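Local coordinates for protein GH26A (Muricauda sp. MAR_2010_75, PDB 6Q75) that is a family 26 glycoside hydrolase that probably cleaves glycosidic bonds in polysaccharides, with beta-mannan a likely substrate as in many relatives, at residues A[136-141]-A[195-200]. Numbering follows the deposited sequence.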
ATOM      1  N   ASP A 136      -0.079  -2.373  24.075  1.00 25.78           N
ATOM      2  CA  ASP A 136      -1.405  -2.338  24.687  1.00 27.96           C
ATOM      3  C   ASP A 136      -1.825  -0.904  24.994  1.00 29.06           C
ATOM      4  O   ASP A 136      -2.977  -0.527  24.755  1.00 31.22           O
ATOM      5  CB  ASP A 136      -1.414  -3.173  25.973  1.00 29.89           C
ATOM      6  CG  ASP A 136      -1.335  -4.682  25.714  1.00 31.89           C
ATOM      7  OD1 ASP A 136      -1.468  -5.117  24.548  1.00 31.55           O
ATOM      8  OD2 ASP A 136      -1.123  -5.439  26.691  1.00 32.48           O
ATOM      9  N   ASP A 137      -0.896  -0.081  25.497  1.00 28.55           N
ATOM     10  CA  ASP A 137      -1.229   1.303  25.857  1.00 27.90           C
ATOM     11  C   ASP A 137      -1.608   2.125  24.636  1.00 27.70           C
ATOM     12  O   ASP A 137      -2.528   2.951  24.690  1.00 27.29           O
ATOM     13  CB  ASP A 137      -0.066   1.973  26.591  1.00 29.37           C
ATOM     14  CG  ASP A 137      -0.067   1.681  28.082  1.00 34.59           C
ATOM     15  OD1 ASP A 137      -0.962   0.943  28.554  1.00 35.50           O
ATOM     16  OD2 ASP A 137       0.853   2.160  28.782  1.00 36.65           O
ATOM     17  N   MET A 138      -0.918   1.914  23.526  1.00 26.29           N
ATOM     18  CA  MET A 138      -1.247   2.643  22.314  1.00 25.50           C
ATOM     19  C   MET A 138      -2.664   2.320  21.848  1.00 24.77           C
ATOM     20  O   MET A 138      -3.284   3.129  21.161  1.00 24.52           O
ATOM     21  CB  MET A 138      -0.247   2.235  21.224  1.00 24.03           C
ATOM     22  CG  MET A 138      -0.620   2.607  19.802  1.00 23.07           C
ATOM     23  SD  MET A 138       0.423   1.724  18.595  1.00 26.93           S
ATOM     24  CE  MET A 138      -0.401   0.129  18.602  1.00 26.71           C
ATOM     25  N   LEU A 139      -3.206   1.175  22.250  1.00 24.96           N
ATOM     26  CA  LEU A 139      -4.552   0.776  21.866  1.00 28.18           C
ATOM     27  C   LEU A 139      -5.548   1.009  22.984  1.00 30.23           C
ATOM     28  O   LEU A 139      -6.630   0.421  22.965  1.00 31.56           O
ATOM     29  CB  LEU A 139      -4.575  -0.692  21.452  1.00 24.38           C
ATOM     30  CG  LEU A 139      -3.641  -0.978  20.286  1.00 23.26           C
ATOM     31  CD1 LEU A 139      -3.633  -2.474  19.950  1.00 26.56           C
ATOM     32  CD2 LEU A 139      -4.073  -0.155  19.090  1.00 23.76           C
ATOM     33  N   THR A 140      -5.174   1.806  23.975  1.00 26.90           N
ATOM     34  CA  THR A 140      -6.026   2.064  25.138  1.00 28.17           C
ATOM     35  C   THR A 140      -6.289   3.554  25.288  1.00 30.74           C
ATOM     36  O   THR A 140      -5.410   4.292  25.770  1.00 32.04           O
ATOM     37  CB  THR A 140      -5.377   1.524  26.407  1.00 31.74           C
ATOM     38  OG1 THR A 140      -5.163   0.112  26.273  1.00 34.91           O
ATOM     39  CG2 THR A 140      -6.307   1.781  27.608  1.00 35.61           C
ATOM     40  N   PRO A 141      -7.461   4.052  24.901  1.00 32.38           N
ATOM     41  CA  PRO A 141      -7.766   5.470  25.135  1.00 33.70           C
ATOM     42  C   PRO A 141      -7.459   5.903  26.565  1.00 34.45           C
ATOM     43  O   PRO A 141      -7.656   5.154  27.526  1.00 35.51           O
ATOM     44  CB  PRO A 141      -9.263   5.557  24.821  1.00 36.33           C
ATOM     45  CG  PRO A 141      -9.435   4.515  23.737  1.00 34.00           C
ATOM     46  CD  PRO A 141      -8.534   3.374  24.151  1.00 33.47           C
ATOM     47  N   VAL A 195      -4.930  -6.677  14.530  1.00 19.17           N
ATOM     48  CA  VAL A 195      -6.271  -6.374  14.022  1.00 22.18           C
ATOM     49  C   VAL A 195      -6.885  -5.235  14.818  1.00 24.12           C
ATOM     50  O   VAL A 195      -7.720  -4.487  14.295  1.00 22.60           O
ATOM     51  CB  VAL A 195      -7.189  -7.613  14.017  1.00 21.85           C
ATOM     52  CG1 VAL A 195      -6.617  -8.695  13.085  1.00 23.75           C
ATOM     53  CG2 VAL A 195      -7.442  -8.131  15.421  1.00 23.47           C
ATOM     54  N   LYS A 196      -6.467  -5.068  16.079  1.00 24.80           N
ATOM     55  CA  LYS A 196      -7.010  -3.978  16.884  1.00 24.69           C
ATOM     56  C   LYS A 196      -6.386  -2.640  16.495  1.00 24.52           C
ATOM     57  O   LYS A 196      -7.071  -1.607  16.527  1.00 25.04           O
ATOM     58  CB  LYS A 196      -6.803  -4.275  18.372  1.00 23.28           C
ATOM     59  CG  LYS A 196      -7.499  -3.262  19.294  1.00 25.68           C
ATOM     60  CD  LYS A 196      -7.212  -3.519  20.763  1.00 28.90           C
ATOM     61  CE  LYS A 196      -8.333  -2.932  21.641  1.00 34.90           C
ATOM     62  NZ  LYS A 196      -8.318  -3.422  23.058  1.00 38.11           N
ATOM     63  N   LEU A 197      -5.099  -2.641  16.120  1.00 19.72           N
ATOM     64  CA  LEU A 197      -4.493  -1.438  15.559  1.00 20.11           C
ATOM     65  C   LEU A 197      -5.173  -1.043  14.250  1.00 22.14           C
ATOM     66  O   LEU A 197      -5.471   0.134  14.026  1.00 20.42           O
ATOM     67  CB  LEU A 197      -2.986  -1.646  15.341  1.00 20.44           C
ATOM     68  CG  LEU A 197      -2.260  -0.530  14.572  1.00 19.99           C
ATOM     69  CD1 LEU A 197      -2.418   0.797  15.345  1.00 18.54           C
ATOM     70  CD2 LEU A 197      -0.748  -0.849  14.353  1.00 18.13           C
ATOM     71  N   TRP A 198      -5.404  -2.013  13.360  1.00 20.77           N
ATOM     72  CA  TRP A 198      -6.055  -1.712  12.090  1.00 19.39           C
ATOM     73  C   TRP A 198      -7.410  -1.054  12.315  1.00 20.54           C
ATOM     74  O   TRP A 198      -7.734  -0.023  11.703  1.00 19.69           O
ATOM     75  CB  TRP A 198      -6.215  -2.997  11.286  1.00 20.72           C
ATOM     76  CG  TRP A 198      -6.795  -2.795   9.918  1.00 20.51           C
ATOM     77  CD1 TRP A 198      -8.117  -2.740   9.572  1.00 21.54           C
ATOM     78  CD2 TRP A 198      -6.055  -2.621   8.711  1.00 18.73           C
ATOM     79  NE1 TRP A 198      -8.239  -2.550   8.208  1.00 19.43           N
ATOM     80  CE2 TRP A 198      -6.985  -2.473   7.662  1.00 19.48           C
ATOM     81  CE3 TRP A 198      -4.687  -2.571   8.416  1.00 18.64           C
ATOM     82  CZ2 TRP A 198      -6.593  -2.287   6.338  1.00 18.05           C
ATOM     83  CZ3 TRP A 198      -4.303  -2.376   7.098  1.00 19.77           C
ATOM     84  CH2 TRP A 198      -5.252  -2.225   6.084  1.00 18.88           C
ATOM     85  N   LYS A 199      -8.217  -1.630  13.208  1.00 22.16           N
ATOM     86  CA  LYS A 199      -9.556  -1.094  13.435  1.00 24.24           C
ATOM     87  C   LYS A 199      -9.511   0.276  14.096  1.00 24.45           C
ATOM     88  O   LYS A 199     -10.368   1.126  13.820  1.00 22.05           O
ATOM     89  CB  LYS A 199     -10.367  -2.066  14.283  1.00 26.99           C
ATOM     90  CG  LYS A 199     -10.606  -3.425  13.621  1.00 28.39           C
ATOM     91  CD  LYS A 199     -11.183  -4.366  14.651  1.00 35.68           C
ATOM     92  CE  LYS A 199     -10.942  -5.828  14.338  1.00 39.43           C
ATOM     93  NZ  LYS A 199     -11.405  -6.620  15.525  1.00 41.23           N
ATOM     94  N   GLN A 200      -8.524   0.509  14.964  1.00 24.54           N
ATOM     95  CA  GLN A 200      -8.388   1.817  15.603  1.00 23.91           C
ATOM     96  C   GLN A 200      -8.009   2.887  14.583  1.00 21.13           C
ATOM     97  O   GLN A 200      -8.520   4.017  14.626  1.00 21.70           O
ATOM     98  CB  GLN A 200      -7.352   1.752  16.731  1.00 23.99           C
ATOM     99  CG  GLN A 200      -7.309   2.989  17.620  1.00 24.59           C
ATOM    100  CD  GLN A 200      -6.381   2.788  18.815  1.00 27.75           C
ATOM    101  OE1 GLN A 200      -5.258   3.310  18.852  1.00 30.80           O
ATOM    102  NE2 GLN A 200      -6.827   2.001  19.766  1.00 27.38           N
TER
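L139 lays its CD2 methyl over one face of the Q200 amide, with CD2 3.8 Å from Q200 CD, while the carbonyl of M138 meets the far end of the amide. Q200 gets there because its CG stands anti to the backbone N (chi1 -170°) and the chain then runs out straight. K196 does the same one helical turn earlier, and L139 enters between the two: its CD1 lies 3.8 Å from CD of K196, their side chains running past one another head to tail. Deeper in, L139 CD2 is 4.2 Å from L197 CB, and M138 brings CE to 3.9 Å from L197 CD1. Cutting Q200 back to an alanine is likely to uncover that side of L139 and leave the M138 carbonyl without its polar neighbour. F146 and W149 of helix 144-165 also touch Q200. The contact joins the end of helix 132-138, part of the excursion between strand 104-108 and helix 144-165, to helix 194-208, the helix between strands 170-173 and 214-221 in the (beta/alpha)8 barrel of family 26 enzymes.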